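Local structure of dehydratase, IlvD/Edd family (Caulobacter crescentus, 5OYN) at residues A[71-74]-A[75-78]; A[410-413]-A[414-417]; A[563-566]-A[567-571]; A[217-220]-A[221-224]. The protein catalyses the dehydration of D-xylonate, and with similar efficiency D-gluconate, to 2-dehydro-3-deoxy sugar acids, using a [2Fe-2S] cluster and magnesium. One frame throughout, in Å; residues are numbered along the deposited sequence.

Contact 1. Residues A[71-74]-A[75-78]; sequences RIHL and DLVQ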
loop_
_atom_site.group_PDB
_atom_site.type_symbol
_atom_site.label_atom_id
_atom_site.label_comp_id
_atom_site.label_asym_id
_atom_site.label_seq_id
_atom_site.Cartn_x
_atom_site.Cartn_y
_atom_site.Cartn_z
ATOM N N ARG A 71 -11.255 -8.888 2.093
ATOM C CA ARG A 71 -10.327 -7.843 1.697
ATOM C C ARG A 71 -9.679 -7.148 2.889
ATOM O O ARG A 71 -8.609 -6.544 2.724
ATOM C CB ARG A 71 -11.060 -6.840 0.815
ATOM C CG ARG A 71 -10.185 -5.794 0.171
ATOM C CD ARG A 71 -11.042 -4.957 -0.749
ATOM N NE ARG A 71 -10.291 -3.959 -1.502
ATOM C CZ ARG A 71 -9.954 -2.761 -1.028
ATOM N NH1 ARG A 71 -10.282 -2.408 0.215
ATOM N NH2 ARG A 71 -9.283 -1.921 -1.803
ATOM N N ILE A 72 -10.285 -7.234 4.083
ATOM C CA ILE A 72 -9.654 -6.693 5.289
ATOM C C ILE A 72 -8.275 -7.308 5.519
ATOM O O ILE A 72 -7.413 -6.703 6.173
ATOM C CB ILE A 72 -10.569 -6.891 6.526
ATOM C CG1 ILE A 72 -9.984 -6.178 7.746
ATOM C CG2 ILE A 72 -10.785 -8.368 6.839
ATOM C CD1 ILE A 72 -10.463 -4.772 7.912
ATOM N N HIS A 73 -8.029 -8.495 4.973
ATOM C CA HIS A 73 -6.703 -9.071 5.093
ATOM C C HIS A 73 -5.662 -8.319 4.280
ATOM O O HIS A 73 -4.474 -8.595 4.438
ATOM C CB HIS A 73 -6.737 -10.540 4.683
ATOM C CG HIS A 73 -7.466 -11.418 5.650
ATOM N ND1 HIS A 73 -6.932 -11.785 6.865
ATOM C CD2 HIS A 73 -8.689 -11.996 5.585
ATOM C CE1 HIS A 73 -7.788 -12.562 7.504
ATOM N NE2 HIS A 73 -8.865 -12.704 6.750
ATOM N N LEU A 74 -6.057 -7.379 3.422
ATOM C CA LEU A 74 -5.044 -6.564 2.756
ATOM C C LEU A 74 -4.395 -5.591 3.730
ATOM O O LEU A 74 -3.190 -5.326 3.630
ATOM C CB LEU A 74 -5.656 -5.824 1.568
ATOM C CG LEU A 74 -6.075 -6.748 0.416
ATOM C CD1 LEU A 74 -6.675 -5.966 -0.748
ATOM C CD2 LEU A 74 -4.908 -7.615 -0.051
ATOM N N ASP A 75 -5.158 -5.074 4.699
ATOM C CA ASP A 75 -4.570 -4.256 5.752
ATOM C C ASP A 75 -4.043 -5.092 6.916
ATOM O O ASP A 75 -3.020 -4.722 7.510
ATOM C CB ASP A 75 -5.587 -3.213 6.247
ATOM C CG ASP A 75 -4.925 -2.051 7.038
ATOM O OD1 ASP A 75 -5.053 -0.860 6.615
ATOM O OD2 ASP A 75 -4.299 -2.330 8.093
ATOM N N LEU A 76 -4.675 -6.236 7.236
ATOM C CA LEU A 76 -4.198 -7.024 8.371
ATOM C C LEU A 76 -2.921 -7.776 8.061
ATOM O O LEU A 76 -2.191 -8.127 8.994
ATOM C CB LEU A 76 -5.227 -8.045 8.831
ATOM C CG LEU A 76 -6.585 -7.612 9.333
ATOM C CD1 LEU A 76 -7.391 -8.890 9.564
ATOM C CD2 LEU A 76 -6.435 -6.807 10.595
ATOM N N VAL A 77 -2.650 -8.057 6.784
ATOM C CA VAL A 77 -1.466 -8.835 6.443
ATOM C C VAL A 77 -0.219 -8.189 7.019
ATOM O O VAL A 77 0.714 -8.890 7.421
ATOM C CB VAL A 77 -1.360 -9.011 4.917
ATOM C CG1 VAL A 77 -1.062 -7.667 4.222
ATOM C CG2 VAL A 77 -0.308 -10.052 4.588
ATOM N N GLN A 78 -0.193 -6.850 7.104
ATOM C CA GLN A 78 0.958 -6.148 7.670
ATOM C C GLN A 78 1.165 -6.493 9.140
ATOM O O GLN A 78 2.307 -6.603 9.602
ATOM C CB GLN A 78 0.793 -4.633 7.506
ATOM C CG GLN A 78 2.117 -3.852 7.423
ATOM C CD GLN A 78 3.264 -4.647 6.756
ATOM O OE1 GLN A 78 4.318 -4.897 7.379
ATOM N NE2 GLN A 78 3.059 -5.044 5.483
#

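Contact 2. Residues A[410-413]-A[414-417]; sequences GEEF and RKRY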
loop_
_atom_site.group_PDB
_atom_site.type_symbol
_atom_site.label_atom_id
_atom_site.label_comp_id
_atom_site.label_asym_id
_atom_site.label_seq_id
_atom_site.Cartn_x
_atom_site.Cartn_y
_atom_site.Cartn_z
ATOM N N GLY A 410 -39.671 -21.744 13.397
ATOM C CA GLY A 410 -40.436 -20.693 14.025
ATOM C C GLY A 410 -41.590 -21.242 14.828
ATOM O O GLY A 410 -42.044 -22.365 14.618
ATOM N N GLU A 411 -42.080 -20.435 15.770
ATOM C CA GLU A 411 -43.168 -20.917 16.613
ATOM C C GLU A 411 -44.473 -21.056 15.830
ATOM O O GLU A 411 -45.273 -21.952 16.124
ATOM C CB GLU A 411 -43.345 -20.001 17.821
ATOM C CG GLU A 411 -43.826 -18.618 17.485
ATOM C CD GLU A 411 -44.813 -18.100 18.507
ATOM O OE1 GLU A 411 -44.723 -16.899 18.866
ATOM O OE2 GLU A 411 -45.675 -18.896 18.950
ATOM N N GLU A 412 -44.702 -20.204 14.830
ATOM C CA GLU A 412 -45.871 -20.381 13.976
ATOM C C GLU A 412 -45.754 -21.654 13.142
ATOM O O GLU A 412 -46.738 -22.385 12.972
ATOM C CB GLU A 412 -46.055 -19.157 13.079
ATOM C CG GLU A 412 -47.512 -18.807 12.806
ATOM C CD GLU A 412 -48.315 -18.586 14.084
ATOM O OE1 GLU A 412 -47.815 -17.880 14.989
ATOM O OE2 GLU A 412 -49.442 -19.126 14.188
ATOM N N PHE A 413 -44.559 -21.925 12.609
ATOM C CA PHE A 413 -44.299 -23.185 11.912
ATOM C C PHE A 413 -44.537 -24.374 12.831
ATOM O O PHE A 413 -45.140 -25.373 12.420
ATOM C CB PHE A 413 -42.860 -23.179 11.382
ATOM C CG PHE A 413 -42.459 -24.410 10.594
ATOM C CD1 PHE A 413 -42.076 -25.585 11.239
ATOM C CD2 PHE A 413 -42.384 -24.364 9.202
ATOM C CE1 PHE A 413 -41.675 -26.705 10.507
ATOM C CE2 PHE A 413 -41.981 -25.475 8.464
ATOM C CZ PHE A 413 -41.630 -26.648 9.119
ATOM N N ARG A 414 -44.065 -24.286 14.080
ATOM C CA ARG A 414 -44.265 -25.365 15.039
ATOM C C ARG A 414 -45.749 -25.658 15.235
ATOM O O ARG A 414 -46.195 -26.797 15.054
ATOM C CB ARG A 414 -43.597 -25.013 16.366
ATOM C CG ARG A 414 -43.558 -26.168 17.352
ATOM C CD ARG A 414 -42.645 -25.881 18.531
ATOM N NE ARG A 414 -41.270 -25.624 18.103
ATOM C CZ ARG A 414 -40.370 -26.568 17.828
ATOM N NH1 ARG A 414 -40.683 -27.861 17.938
ATOM N NH2 ARG A 414 -39.148 -26.214 17.441
ATOM N N LYS A 415 -46.535 -24.632 15.580
ATOM C CA LYS A 415 -47.973 -24.809 15.788
ATOM C C LYS A 415 -48.668 -25.408 14.572
ATOM O O LYS A 415 -49.617 -26.177 14.723
ATOM C CB LYS A 415 -48.625 -23.469 16.137
ATOM C CG LYS A 415 -48.634 -23.151 17.624
ATOM C CD LYS A 415 -49.234 -21.776 17.898
ATOM C CE LYS A 415 -48.378 -20.983 18.886
ATOM N NZ LYS A 415 -48.402 -19.510 18.610
ATOM N N ARG A 416 -48.217 -25.081 13.366
ATOM C CA ARG A 416 -48.942 -25.508 12.176
ATOM C C ARG A 416 -48.698 -26.978 11.840
ATOM O O ARG A 416 -49.634 -27.687 11.453
ATOM C CB ARG A 416 -48.566 -24.620 10.984
ATOM C CG ARG A 416 -49.442 -24.844 9.754
ATOM C CD ARG A 416 -49.034 -23.983 8.567
ATOM N NE ARG A 416 -48.692 -22.619 8.953
ATOM C CZ ARG A 416 -49.591 -21.659 9.145
ATOM N NH1 ARG A 416 -50.887 -21.923 8.982
ATOM N NH2 ARG A 416 -49.197 -20.438 9.497
ATOM N N TYR A 417 -47.464 -27.458 11.972
ATOM C CA TYR A 417 -47.132 -28.794 11.488
ATOM C C TYR A 417 -46.714 -29.766 12.577
ATOM O O TYR A 417 -47.130 -30.928 12.549
ATOM C CB TYR A 417 -46.013 -28.723 10.440
ATOM C CG TYR A 417 -46.272 -27.741 9.325
ATOM C CD1 TYR A 417 -47.064 -28.088 8.232
ATOM C CD2 TYR A 417 -45.714 -26.462 9.357
ATOM C CE1 TYR A 417 -47.298 -27.185 7.205
ATOM C CE2 TYR A 417 -45.938 -25.555 8.336
ATOM C CZ TYR A 417 -46.728 -25.920 7.264
ATOM O OH TYR A 417 -46.950 -25.011 6.259
#

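Contact 3. Residues A[563-566]-A[567-571]; sequences TPWQ and EIYRA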
loop_
_atom_site.group_PDB
_atom_site.type_symbol
_atom_site.label_atom_id
_atom_site.label_comp_id
_atom_site.label_asym_id
_atom_site.label_seq_id
_atom_site.Cartn_x
_atom_site.Cartn_y
_atom_site.Cartn_z
ATOM N N THR A 563 -17.747 -25.265 -18.330
ATOM C CA THR A 563 -16.375 -24.798 -18.218
ATOM C C THR A 563 -15.445 -25.975 -17.988
ATOM O O THR A 563 -15.858 -26.996 -17.437
ATOM C CB THR A 563 -16.195 -23.808 -17.053
ATOM O OG1 THR A 563 -16.301 -24.517 -15.810
ATOM C CG2 THR A 563 -17.233 -22.686 -17.098
ATOM N N PRO A 564 -14.175 -25.850 -18.381
ATOM C CA PRO A 564 -13.204 -26.904 -18.035
ATOM C C PRO A 564 -13.273 -27.351 -16.583
ATOM O O PRO A 564 -13.193 -28.551 -16.319
ATOM C CB PRO A 564 -11.849 -26.253 -18.371
ATOM C CG PRO A 564 -12.165 -25.290 -19.476
ATOM C CD PRO A 564 -13.603 -24.833 -19.287
ATOM N N TRP A 565 -13.425 -26.435 -15.625
ATOM C CA TRP A 565 -13.391 -26.885 -14.239
ATOM C C TRP A 565 -14.652 -27.660 -13.885
ATOM O O TRP A 565 -14.605 -28.577 -13.056
ATOM C CB TRP A 565 -13.184 -25.701 -13.293
ATOM C CG TRP A 565 -13.331 -26.066 -11.864
ATOM C CD1 TRP A 565 -14.285 -25.612 -10.998
ATOM C CD2 TRP A 565 -12.522 -26.986 -11.120
ATOM N NE1 TRP A 565 -14.122 -26.192 -9.757
ATOM C CE2 TRP A 565 -13.044 -27.036 -9.803
ATOM C CE3 TRP A 565 -11.412 -27.777 -11.435
ATOM C CZ2 TRP A 565 -12.493 -27.848 -8.804
ATOM C CZ3 TRP A 565 -10.856 -28.580 -10.431
ATOM C CH2 TRP A 565 -11.401 -28.606 -9.134
ATOM N N GLN A 566 -15.777 -27.335 -14.522
ATOM C CA GLN A 566 -17.007 -28.058 -14.229
ATOM C C GLN A 566 -16.917 -29.513 -14.686
ATOM O O GLN A 566 -17.431 -30.414 -14.009
ATOM C CB GLN A 566 -18.194 -27.355 -14.880
ATOM C CG GLN A 566 -18.600 -26.073 -14.185
ATOM C CD GLN A 566 -19.707 -25.362 -14.922
ATOM O OE1 GLN A 566 -20.427 -25.977 -15.709
ATOM N NE2 GLN A 566 -19.852 -24.063 -14.680
ATOM N N GLU A 567 -16.262 -29.764 -15.827
ATOM C CA GLU A 567 -16.035 -31.140 -16.256
ATOM C C GLU A 567 -15.244 -31.912 -15.208
ATOM O O GLU A 567 -15.621 -33.029 -14.822
ATOM C CB GLU A 567 -15.314 -31.172 -17.602
ATOM C CG GLU A 567 -14.778 -32.557 -17.945
ATOM C CD GLU A 567 -14.860 -32.896 -19.427
ATOM O OE1 GLU A 567 -14.290 -33.941 -19.826
ATOM O OE2 GLU A 567 -15.484 -32.119 -20.187
ATOM N N ILE A 568 -14.146 -31.329 -14.722
ATOM C CA ILE A 568 -13.375 -31.988 -13.672
ATOM C C ILE A 568 -14.223 -32.162 -12.428
ATOM O O ILE A 568 -14.261 -33.246 -11.836
ATOM C CB ILE A 568 -12.097 -31.203 -13.352
ATOM C CG1 ILE A 568 -11.120 -31.272 -14.520
ATOM C CG2 ILE A 568 -11.479 -31.726 -12.060
ATOM C CD1 ILE A 568 -10.310 -30.008 -14.675
ATOM N N TYR A 569 -14.911 -31.096 -12.003
ATOM C CA TYR A 569 -15.685 -31.169 -10.766
ATOM C C TYR A 569 -16.752 -32.251 -10.854
ATOM O O TYR A 569 -16.865 -33.108 -9.967
ATOM C CB TYR A 569 -16.324 -29.818 -10.453
ATOM C CG TYR A 569 -17.050 -29.778 -9.121
ATOM C CD1 TYR A 569 -16.376 -29.440 -7.952
ATOM C CD2 TYR A 569 -18.411 -30.069 -9.031
ATOM C CE1 TYR A 569 -17.034 -29.397 -6.725
ATOM C CE2 TYR A 569 -19.079 -30.041 -7.805
ATOM C CZ TYR A 569 -18.384 -29.703 -6.653
ATOM O OH TYR A 569 -19.032 -29.656 -5.426
ATOM N N ARG A 570 -17.542 -32.234 -11.930
ATOM C CA ARG A 570 -18.572 -33.249 -12.095
ATOM C C ARG A 570 -17.973 -34.651 -12.130
ATOM O O ARG A 570 -18.627 -35.618 -11.717
ATOM C CB ARG A 570 -19.377 -32.958 -13.360
ATOM C CG ARG A 570 -20.653 -32.193 -13.074
ATOM C CD ARG A 570 -21.354 -31.777 -14.341
ATOM N NE ARG A 570 -22.738 -31.395 -14.074
ATOM C CZ ARG A 570 -23.543 -30.836 -14.975
ATOM N NH1 ARG A 570 -23.099 -30.596 -16.209
ATOM N NH2 ARG A 570 -24.789 -30.518 -14.640
ATOM N N ALA A 571 -16.716 -34.777 -12.569
ATOM C CA ALA A 571 -16.095 -36.094 -12.646
ATOM C C ALA A 571 -15.699 -36.634 -11.273
ATOM O O ALA A 571 -15.968 -37.801 -10.972
ATOM C CB ALA A 571 -14.881 -36.045 -13.573
#

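Contact 4. Residues A[217-220]-A[221-224]; sequences STMN and AVAE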
loop_
_atom_site.group_PDB
_atom_site.type_symbol
_atom_site.label_atom_id
_atom_site.label_comp_id
_atom_site.label_asym_id
_atom_site.label_seq_id
_atom_site.Cartn_x
_atom_site.Cartn_y
_atom_site.Cartn_z
ATOM N N SER A 217 -19.415 -16.896 9.686
ATOM C CA SER A 217 -19.236 -16.869 11.130
ATOM C C SER A 217 -19.185 -18.285 11.702
ATOM O O SER A 217 -18.422 -18.554 12.637
ATOM C CB SER A 217 -20.345 -16.058 11.783
ATOM O OG SER A 217 -20.711 -14.977 10.956
ATOM N N THR A 218 -19.963 -19.215 11.134
ATOM C CA THR A 218 -19.934 -20.596 11.613
ATOM C C THR A 218 -18.573 -21.237 11.368
ATOM O O THR A 218 -17.931 -21.739 12.301
ATOM C CB THR A 218 -21.033 -21.419 10.938
ATOM O OG1 THR A 218 -22.318 -20.829 11.195
ATOM C CG2 THR A 218 -21.016 -22.844 11.467
ATOM N N MET A 219 -18.108 -21.224 10.117
ATOM C CA MET A 219 -16.825 -21.850 9.817
ATOM C C MET A 219 -15.674 -21.188 10.567
ATOM O O MET A 219 -14.678 -21.846 10.882
ATOM C CB MET A 219 -16.562 -21.827 8.313
ATOM C CG MET A 219 -17.504 -22.706 7.500
ATOM S SD MET A 219 -17.872 -24.304 8.268
ATOM C CE MET A 219 -16.253 -25.095 8.293
ATOM N N ASN A 220 -15.790 -19.910 10.899
ATOM C CA ASN A 220 -14.692 -19.315 11.647
ATOM C C ASN A 220 -14.759 -19.691 13.121
ATOM O O ASN A 220 -13.726 -19.942 13.744
ATOM C CB ASN A 220 -14.668 -17.805 11.410
ATOM C CG ASN A 220 -13.921 -17.449 10.115
ATOM O OD1 ASN A 220 -12.691 -17.494 10.074
ATOM N ND2 ASN A 220 -14.665 -17.182 9.039
ATOM N N ALA A 221 -15.962 -19.782 13.686
ATOM C CA ALA A 221 -16.100 -20.356 15.019
ATOM C C ALA A 221 -15.630 -21.807 15.040
ATOM O O ALA A 221 -15.019 -22.251 16.019
ATOM C CB ALA A 221 -17.547 -20.248 15.488
ATOM N N VAL A 222 -15.894 -22.556 13.960
ATOM C CA VAL A 222 -15.465 -23.953 13.890
ATOM C C VAL A 222 -13.953 -24.048 14.023
ATOM O O VAL A 222 -13.433 -24.805 14.848
ATOM C CB VAL A 222 -15.952 -24.603 12.583
ATOM C CG1 VAL A 222 -15.078 -25.823 12.212
ATOM C CG2 VAL A 222 -17.420 -24.968 12.698
ATOM N N ALA A 223 -13.222 -23.277 13.218
ATOM C CA ALA A 223 -11.772 -23.356 13.282
ATOM C C ALA A 223 -11.264 -23.038 14.674
ATOM O O ALA A 223 -10.196 -23.517 15.070
ATOM C CB ALA A 223 -11.131 -22.406 12.260
ATOM N N GLU A 224 -11.993 -22.215 15.426
ATOM C CA GLU A 224 -11.595 -21.980 16.808
ATOM C C GLU A 224 -11.868 -23.219 17.650
ATOM O O GLU A 224 -10.984 -23.704 18.366
ATOM C CB GLU A 224 -12.306 -20.748 17.380
ATOM C CG GLU A 224 -11.436 -19.967 18.369
ATOM C CD GLU A 224 -12.141 -18.761 19.017
ATOM O OE1 GLU A 224 -12.871 -18.009 18.326
ATOM O OE2 GLU A 224 -11.952 -18.561 20.237
#

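Contact 1. Residues A[71-74]-A[75-78]
The carbonyl oxygen I72 O takes two backbone N-H groups of the next turn. L76 N reaches it at 3.0 Å, in the carbonyl plane and with an N-H...O angle of 157°, while D75 N, at 3.1 Å from I72 O, adds a weak, more bent bond. One residue on, V77 N donates to H73 O over 3.0 Å; H73 O also receives the side-chain amide of Q61. These bonds lie in the N-terminal part of helix 73-87, the crossover helix of a beta-alpha-beta unit between the parallel strands 56-61 and 90-95, just beyond the cluster ligand C69. With its CG1 anti to the backbone N (chi1 -173°), I72 sends that branch across L76, and I72 CG1 lies 4.0 Å from L76 CG. The same leucine brings CD1 to 4.0 Å from H73 ND1, approaching the imidazole obliquely. At its far side the ring is fixed by a hydrogen bond from NE2 to T135 O on strand 130-135. V77 turns instead to strand 56-61, touching I59 and Q61. R71 faces away, its guanidinium in a salt bridge with D65 and a cation-pi contact with Y43 of a neighbouring subunit.

Contact 2. Residues A[410-413]-A[414-417]
E411 and K415, one helical turn apart, are joined by a salt bridge in which K415 NZ lies 2.8 Å from E411 OE2. The two side chains lie side by side, pointing the same way, and the ammonium meets the oxygen from above the carboxylate plane, 39° out of it. E412 OE1 is 4.0 Å from K415 NZ, beyond a salt bridge, yet its negative charge probably still favours the lysine there. Beneath these side chains run the backbone bonds: R414 N to G410 O at 2.8 Å, K415 N to E411 O at 3.0 Å, and Y417 N to F413 O at 3.2 Å. On another side of the helix, F413 and Y417 form an edge-to-face aromatic pair, ring centres 4.9 Å apart and planes at 51°. F413 CG stands anti to the backbone N (chi1 -178°), which offers a ring face to the tyrosine edge; Y417 CD2 sits over the centre of that face, 3.8 Å above its plane. The F413 side chain also packs on P505. A serine at F413 would probably leave the tyrosine edge without the face it rests on and open a gap beside P505. R416 CG lies over the centre of one face of the Y417 ring, and the ring's hydroxyl bonds to E453 O. The arrangement is that of a short amphipathic helix, 411-417, with G410 as N-cap: i to i+4 charges lie along its exposed side, and an i to i+4 aromatic pair faces inward, its tyrosine meeting F427 of strand 426-435 in the mixed sheet.

Contact 3. Residues A[563-566]-A[567-571]
This is a local contact within the first turns of helix 564-572, mostly buried where the helix rests on helix 109-125 of its own chain and meets a neighbouring subunit. T563 is the N-cap: its OG1 accepts from Q566 N over 3.1 Å, and the same hydroxyl is hydrogen-bonded to E121 of the neighbouring subunit. The turn then proceeds through E567 N to T563 O at 3.2 Å, Y569 N to W565 O at 2.7 Å and R570 N to Q566 O at 2.8 Å. This is a side-chain-capped alpha-helical start, with P564 in the first position of the helix, where no backbone N-H is called for. W565 carries most of the side-chain packing. The first torsion (chi1 172°) sets CG of W565 beside its carbonyl carbon, and the indole runs forward along the helix, toward the next turn, where I568 crosses it at about a right angle, CG2 resting 3.6 Å from W565 CZ3. Y569 CB lies over one indole face, 4.2 Å above its plane and offset toward the rim. An alanine in place of I568 is likely to open a gap beside the six-membered ring of the indole and remove part of the surface on which F584 of the neighbouring subunit packs. The indole is held further by NE1 bonding to L110 O and by contacts with L114 and L117. E567 reaches outward, its OE2 in a salt bridge with K587 and a hydrogen bond with Y588, both of the neighbouring subunit.

Contact 4. Residues A[217-220]-A[221-224]
Helix 215-225 follows closely on the cluster ligand C210 and is buried near the middle of the chain; the contact joins two of its successive turns. Regular i to i+4 backbone bonds link them. S217 O receives A221 N at 2.9 Å, T218 O receives V222 N at 2.8 Å, and M219 O receives A223 N at 3.1 Å; the last step, from E224 N to N220 O, is weak. The small alanines probably allow the close approach of other helices: A221 touches L279 of helix 270-282, and A223 touches I145 of helix 141-151. N220 points its amide away from the next turn, where OD1 bonds to the hydroxyls of S159 and T135, the last residues of strands 155-159 and 130-135 of the parallel sheet, and ND2 to A216 O; with both ends engaged, the rotation of the amide is fixed. E224 is likewise held, its two carboxylate oxygens accepting from G232 N and A234 N. M219 bends at its second and third torsions (chi2 -40°, chi3 -64°), which curls the thioether back alongside V222, the two side chains pointing the same way. V222 has CG1 anti to its own N (chi1 157°), directed at the methionine, and its other methyl, CG2, lies 3.3 Å from T218 O. The methionine methyl CE ends 4.2 Å from V222 CG1.

Along the chain the order is contact 1, contact 4, contact 2, contact 3, each on a different helix. Contacts 1 and 4 belong to the N-terminal family region and lie nearest each other, with centres about 19 Å apart and nearest atoms about 7 Å apart; helices 73-87 and 215-225 follow the cluster ligands C69 and C210, and both make hydrogen bonds to T135, just ahead of C137. Contacts 2 and 3 fall in the C-terminal region, their centres about 42 Å apart. Contact 2 lies by the mixed sheet, away from the annotated sites, whereas residues 563-571 return to helix 109-125 of the N-terminal region, tying the two regions together beside a subunit interface.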